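PDB 4Z0V: 2',5'-phosphodiesterase 12 from Homo sapiens, which belongs to the endonuclease/exonuclease/phosphatase family and joins a DNase I-like domain to an N-terminal E-set-like domain. Local coordinates for residues 219-233 / 262-275. Numbering follows the deposited sequence.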
loop_
_atom_site.group_PDB
_atom_site.type_symbol
_atom_site.label_atom_id
_atom_site.label_comp_id
_atom_site.label_asym_id
_atom_site.label_seq_id
_atom_site.Cartn_x
_atom_site.Cartn_y
_atom_site.Cartn_z
ATOM N N LYS A 219 -3.631 14.972 -0.274
ATOM C CA LYS A 219 -3.422 16.273 0.395
ATOM C C LYS A 219 -4.619 17.214 0.246
ATOM O O LYS A 219 -4.888 18.004 1.151
ATOM C CB LYS A 219 -2.148 16.972 -0.117
ATOM C CG LYS A 219 -0.820 16.254 0.256
ATOM C CD LYS A 219 -0.547 16.250 1.794
ATOM C CE LYS A 219 -0.077 17.565 2.402
ATOM N NZ LYS A 219 1.158 18.084 1.758
ATOM N N SER A 220 -5.375 17.079 -0.843
ATOM C CA SER A 220 -6.547 17.941 -1.035
ATOM C C SER A 220 -7.676 17.569 -0.043
ATOM O O SER A 220 -8.579 18.374 0.165
ATOM C CB SER A 220 -7.046 17.876 -2.474
ATOM O OG SER A 220 -7.679 16.636 -2.728
ATOM N N LYS A 221 -7.616 16.373 0.573
ATOM C CA LYS A 221 -8.636 15.968 1.529
ATOM C C LYS A 221 -8.093 15.812 2.936
ATOM O O LYS A 221 -8.885 15.829 3.870
ATOM C CB LYS A 221 -9.307 14.661 1.087
ATOM C CG LYS A 221 -10.145 14.881 -0.163
ATOM C CD LYS A 221 -10.633 13.595 -0.780
ATOM C CE LYS A 221 -12.010 13.246 -0.305
ATOM N NZ LYS A 221 -12.603 12.160 -1.121
ATOM N N PHE A 222 -6.773 15.599 3.105
ATOM C CA PHE A 222 -6.198 15.336 4.439
ATOM C C PHE A 222 -4.831 15.942 4.672
ATOM O O PHE A 222 -4.027 16.039 3.751
ATOM C CB PHE A 222 -6.023 13.807 4.646
ATOM C CG PHE A 222 -7.322 13.039 4.721
ATOM C CD1 PHE A 222 -8.169 13.181 5.817
ATOM C CD2 PHE A 222 -7.731 12.226 3.662
ATOM C CE1 PHE A 222 -9.370 12.468 5.884
ATOM C CE2 PHE A 222 -8.943 11.523 3.724
ATOM C CZ PHE A 222 -9.759 11.660 4.829
ATOM N N SER A 223 -4.534 16.217 5.945
ATOM C CA SER A 223 -3.214 16.617 6.425
ATOM C C SER A 223 -2.809 15.607 7.494
ATOM O O SER A 223 -3.669 15.139 8.255
ATOM C CB SER A 223 -3.226 18.028 7.018
ATOM O OG SER A 223 -3.368 18.998 5.991
ATOM N N LEU A 224 -1.515 15.353 7.618
ATOM C CA LEU A 224 -1.046 14.437 8.659
ATOM C C LEU A 224 -0.855 15.201 9.972
ATOM O O LEU A 224 -0.180 16.227 9.982
ATOM C CB LEU A 224 0.271 13.811 8.195
ATOM C CG LEU A 224 0.986 12.877 9.175
ATOM C CD1 LEU A 224 0.179 11.586 9.389
ATOM C CD2 LEU A 224 2.380 12.515 8.625
ATOM N N LEU A 225 -1.513 14.764 11.048
ATOM C CA LEU A 225 -1.353 15.403 12.364
ATOM C C LEU A 225 -0.196 14.795 13.136
ATOM O O LEU A 225 0.660 15.524 13.675
ATOM C CB LEU A 225 -2.636 15.303 13.212
ATOM C CG LEU A 225 -3.823 16.101 12.683
ATOM C CD1 LEU A 225 -5.005 16.039 13.674
ATOM C CD2 LEU A 225 -3.418 17.586 12.396
ATOM N N SER A 226 -0.228 13.468 13.298
ATOM C CA SER A 226 0.772 12.795 14.118
ATOM C C SER A 226 0.927 11.333 13.728
ATOM O O SER A 226 0.096 10.785 13.000
ATOM C CB SER A 226 0.360 12.887 15.590
ATOM O OG SER A 226 -0.907 12.287 15.768
ATOM N N GLN A 227 2.019 10.707 14.203
ATOM C CA GLN A 227 2.307 9.306 13.866
ATOM C C GLN A 227 2.568 8.529 15.145
ATOM O O GLN A 227 3.129 9.065 16.110
ATOM C CB GLN A 227 3.495 9.190 12.909
ATOM C CG GLN A 227 3.276 9.917 11.570
ATOM C CD GLN A 227 4.549 9.933 10.780
ATOM O OE1 GLN A 227 5.283 10.922 10.786
ATOM N NE2 GLN A 227 4.850 8.821 10.105
ATOM N N HIS A 228 2.111 7.275 15.184
ATOM C CA HIS A 228 2.193 6.486 16.417
ATOM C C HIS A 228 2.582 5.032 16.095
ATOM O O HIS A 228 1.944 4.075 16.537
ATOM C CB HIS A 228 0.841 6.570 17.146
ATOM C CG HIS A 228 0.346 7.982 17.308
ATOM N ND1 HIS A 228 0.708 8.749 18.400
ATOM C CD2 HIS A 228 -0.423 8.735 16.482
ATOM C CE1 HIS A 228 0.135 9.933 18.218
ATOM N NE2 HIS A 228 -0.538 9.975 17.072
ATOM N N ASP A 229 3.618 4.872 15.290
ATOM C CA ASP A 229 4.036 3.524 14.885
ATOM C C ASP A 229 4.656 2.734 16.029
ATOM O O ASP A 229 5.337 3.292 16.899
ATOM C CB ASP A 229 5.058 3.580 13.753
ATOM C CG ASP A 229 4.658 4.339 12.507
ATOM O OD1 ASP A 229 3.442 4.703 12.366
ATOM O OD2 ASP A 229 5.517 4.530 11.659
ATOM N N ILE A 230 4.453 1.424 16.010
ATOM C CA ILE A 230 5.071 0.564 17.025
ATOM C C ILE A 230 5.565 -0.727 16.411
ATOM O O ILE A 230 5.092 -1.138 15.349
ATOM C CB ILE A 230 4.110 0.216 18.212
ATOM C CG1 ILE A 230 2.803 -0.490 17.721
ATOM C CG2 ILE A 230 3.805 1.438 19.122
ATOM C CD1 ILE A 230 1.987 -1.287 18.848
ATOM N N SER A 231 6.493 -1.394 17.126
ATOM C CA SER A 231 6.833 -2.789 16.920
ATOM C C SER A 231 5.987 -3.531 17.953
ATOM O O SER A 231 5.974 -3.091 19.105
ATOM C CB SER A 231 8.323 -3.038 17.134
ATOM O OG SER A 231 9.047 -2.468 16.053
ATOM N N PHE A 232 5.233 -4.578 17.575
ATOM C CA PHE A 232 4.407 -5.278 18.578
ATOM C C PHE A 232 5.242 -5.828 19.740
ATOM O O PHE A 232 4.802 -5.711 20.869
ATOM C CB PHE A 232 3.579 -6.432 17.980
ATOM C CG PHE A 232 2.579 -6.013 16.915
ATOM C CD1 PHE A 232 1.520 -5.162 17.224
ATOM C CD2 PHE A 232 2.694 -6.473 15.610
ATOM C CE1 PHE A 232 0.612 -4.764 16.233
ATOM C CE2 PHE A 232 1.793 -6.068 14.623
ATOM C CZ PHE A 232 0.751 -5.232 14.944
ATOM N N TYR A 233 6.443 -6.383 19.481
ATOM C CA TYR A 233 7.223 -6.991 20.572
ATOM C C TYR A 233 7.635 -5.929 21.607
ATOM O O TYR A 233 7.604 -6.188 22.803
ATOM C CB TYR A 233 8.459 -7.740 20.017
ATOM C CG TYR A 233 9.620 -6.848 19.643
ATOM C CD1 TYR A 233 9.774 -6.379 18.342
ATOM C CD2 TYR A 233 10.582 -6.488 20.586
ATOM C CE1 TYR A 233 10.834 -5.537 17.997
ATOM C CE2 TYR A 233 11.640 -5.645 20.253
ATOM C CZ TYR A 233 11.752 -5.157 18.962
ATOM O OH TYR A 233 12.797 -4.333 18.632
ATOM N N ARG A 262 9.045 -11.864 17.044
ATOM C CA ARG A 262 8.575 -11.330 15.761
ATOM C C ARG A 262 8.966 -9.889 15.544
ATOM O O ARG A 262 9.002 -9.080 16.479
ATOM C CB ARG A 262 7.055 -11.482 15.582
ATOM C CG ARG A 262 6.524 -12.773 16.173
ATOM C CD ARG A 262 6.333 -13.907 15.215
ATOM N NE ARG A 262 7.480 -14.169 14.352
ATOM C CZ ARG A 262 8.477 -14.997 14.634
ATOM N NH1 ARG A 262 9.432 -15.214 13.749
ATOM N NH2 ARG A 262 8.526 -15.612 15.808
ATOM N N SER A 263 9.211 -9.562 14.283
ATOM C CA SER A 263 9.612 -8.231 13.872
ATOM C C SER A 263 8.419 -7.383 13.388
ATOM O O SER A 263 8.612 -6.215 13.063
ATOM C CB SER A 263 10.649 -8.338 12.762
ATOM O OG SER A 263 10.063 -8.973 11.639
ATOM N N SER A 264 7.207 -7.970 13.358
ATOM C CA SER A 264 5.986 -7.315 12.847
ATOM C C SER A 264 5.771 -5.924 13.489
ATOM O O SER A 264 5.969 -5.719 14.700
ATOM C CB SER A 264 4.760 -8.197 13.041
ATOM O OG SER A 264 5.066 -9.578 12.902
ATOM N N VAL A 265 5.375 -4.977 12.629
ATOM C CA VAL A 265 5.162 -3.593 12.980
ATOM C C VAL A 265 3.727 -3.161 12.638
ATOM O O VAL A 265 3.002 -3.799 11.848
ATOM C CB VAL A 265 6.218 -2.659 12.292
ATOM C CG1 VAL A 265 7.646 -2.956 12.801
ATOM C CG2 VAL A 265 6.146 -2.774 10.764
ATOM N N LEU A 266 3.329 -2.076 13.290
ATOM C CA LEU A 266 2.040 -1.412 13.122
ATOM C C LEU A 266 2.285 0.044 12.826
ATOM O O LEU A 266 2.940 0.739 13.603
ATOM C CB LEU A 266 1.212 -1.545 14.414
ATOM C CG LEU A 266 -0.161 -0.824 14.377
ATOM C CD1 LEU A 266 -1.093 -1.463 13.329
ATOM C CD2 LEU A 266 -0.809 -0.838 15.751
ATOM N N GLN A 267 1.765 0.513 11.723
ATOM C CA GLN A 267 1.913 1.917 11.346
ATOM C C GLN A 267 0.609 2.617 11.695
ATOM O O GLN A 267 -0.480 2.102 11.397
ATOM C CB GLN A 267 2.231 1.973 9.852
ATOM C CG GLN A 267 2.307 3.365 9.239
ATOM C CD GLN A 267 2.741 3.247 7.789
ATOM O OE1 GLN A 267 2.080 2.586 6.966
ATOM N NE2 GLN A 267 3.892 3.833 7.477
ATOM N N VAL A 268 0.693 3.752 12.379
ATOM C CA VAL A 268 -0.505 4.468 12.767
ATOM C C VAL A 268 -0.291 5.928 12.417
ATOM O O VAL A 268 0.694 6.536 12.868
ATOM C CB VAL A 268 -0.899 4.291 14.253
ATOM C CG1 VAL A 268 -2.132 5.129 14.589
ATOM C CG2 VAL A 268 -1.144 2.819 14.625
ATOM N N SER A 269 -1.244 6.484 11.686
ATOM C CA SER A 269 -1.194 7.894 11.278
ATOM C C SER A 269 -2.532 8.554 11.567
ATOM O O SER A 269 -3.568 8.035 11.141
ATOM C CB SER A 269 -0.882 7.986 9.785
ATOM O OG SER A 269 0.209 7.147 9.427
ATOM N N VAL A 270 -2.520 9.705 12.237
ATOM C CA VAL A 270 -3.769 10.416 12.498
ATOM C C VAL A 270 -3.864 11.541 11.481
ATOM O O VAL A 270 -2.967 12.373 11.418
ATOM C CB VAL A 270 -3.853 10.923 13.952
ATOM C CG1 VAL A 270 -5.073 11.834 14.137
ATOM C CG2 VAL A 270 -3.906 9.739 14.930
ATOM N N LEU A 271 -4.964 11.564 10.704
ATOM C CA LEU A 271 -5.180 12.546 9.648
ATOM C C LEU A 271 -6.267 13.512 10.012
ATOM O O LEU A 271 -7.225 13.159 10.712
ATOM C CB LEU A 271 -5.584 11.841 8.323
ATOM C CG LEU A 271 -4.680 10.711 7.813
ATOM C CD1 LEU A 271 -5.252 10.109 6.558
ATOM C CD2 LEU A 271 -3.240 11.218 7.556
ATOM N N GLN A 272 -6.149 14.725 9.500
ATOM C CA GLN A 272 -7.190 15.715 9.707
ATOM C C GLN A 272 -7.813 16.071 8.377
ATOM O O GLN A 272 -7.096 16.321 7.401
ATOM C CB GLN A 272 -6.598 16.961 10.385
ATOM C CG GLN A 272 -7.431 18.212 10.235
ATOM C CD GLN A 272 -8.599 18.208 11.159
ATOM O OE1 GLN A 272 -8.439 18.172 12.377
ATOM N NE2 GLN A 272 -9.797 18.340 10.592
ATOM N N SER A 273 -9.147 16.099 8.339
ATOM C CA SER A 273 -9.871 16.459 7.127
ATOM C C SER A 273 -9.655 17.902 6.848
ATOM O O SER A 273 -9.734 18.738 7.754
ATOM C CB SER A 273 -11.360 16.151 7.266
ATOM O OG SER A 273 -12.097 16.557 6.124
ATOM N N THR A 274 -9.267 18.210 5.614
ATOM C CA THR A 274 -9.112 19.596 5.242
ATOM C C THR A 274 -10.548 20.098 4.840
ATOM O O THR A 274 -10.746 21.283 4.728
ATOM C CB THR A 274 -8.054 19.792 4.126
ATOM O OG1 THR A 274 -8.547 19.210 2.928
ATOM C CG2 THR A 274 -6.676 19.196 4.475
ATOM N N LYS A 275 -11.539 19.182 4.661
ATOM C CA LYS A 275 -12.928 19.506 4.227
ATOM C C LYS A 275 -13.920 19.722 5.382
ATOM O O LYS A 275 -14.956 20.351 5.175
ATOM C CB LYS A 275 -13.479 18.390 3.315
ATOM C CG LYS A 275 -12.638 18.138 2.054
ATOM C CD LYS A 275 -12.575 19.366 1.147
ATOM C CE LYS A 275 -11.780 19.124 -0.105
ATOM N NZ LYS A 275 -11.510 20.402 -0.814
HETATM O O HOH W 1 -8.733 20.875 -0.832
HETATM O O HOH W 2 -11.715 14.968 4.024
HETATM O O HOH W 3 2.828 6.703 10.502
HETATM O O HOH W 4 5.216 5.560 9.278
HETATM O O HOH W 5 10.350 -4.466 14.369
HETATM O O HOH W 6 6.810 -7.472 16.760
#
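D229 OD1 is gripped twice. V268 N donates to it at 2.9 Å, on the anti side and 29° out of the carboxylate plane. Water 3 donates to the same oxygen and also meets S269 OG and Q227 NE2. CG of D229 lies anti to its carbonyl carbon (chi1 -55°), which sets the carboxylate beside Q267. Water 4 links D229 OD2 to Q267 NE2, and Q267 OE1 is hydrogen-bonded to T215 OG1. R206 forms a salt bridge with OD2. Where 222-227 gives way to loop, the carboxylate thus stands in for H228 O, which lies opposite V268 but bonds H308 NE2 instead.

On both sides of this break the pairing is antiparallel. Q272 N donates to S223 O at 2.8 Å, nearly in line with the carbonyl. L225 and S226 both face V270 in a classic beta bulge; L225 N bonds V270 O at 2.8 Å.

F222, L224 and L271 pack on one face of the sheet. L271 CD1 sits 4.0 Å above the F222 ring. On the other face S226 OG and H228 NE2 are hydrogen-bonded beside V270 CG2.

Strand 222-231 is thereby joined to 265-273 at one margin of a sheet of the DNase I-like fold. At the break OD1 takes the V268 N bond, between H228 N to V268 O and I230 N to L266 O, while the waters tie the carboxylate to neighbouring side chains.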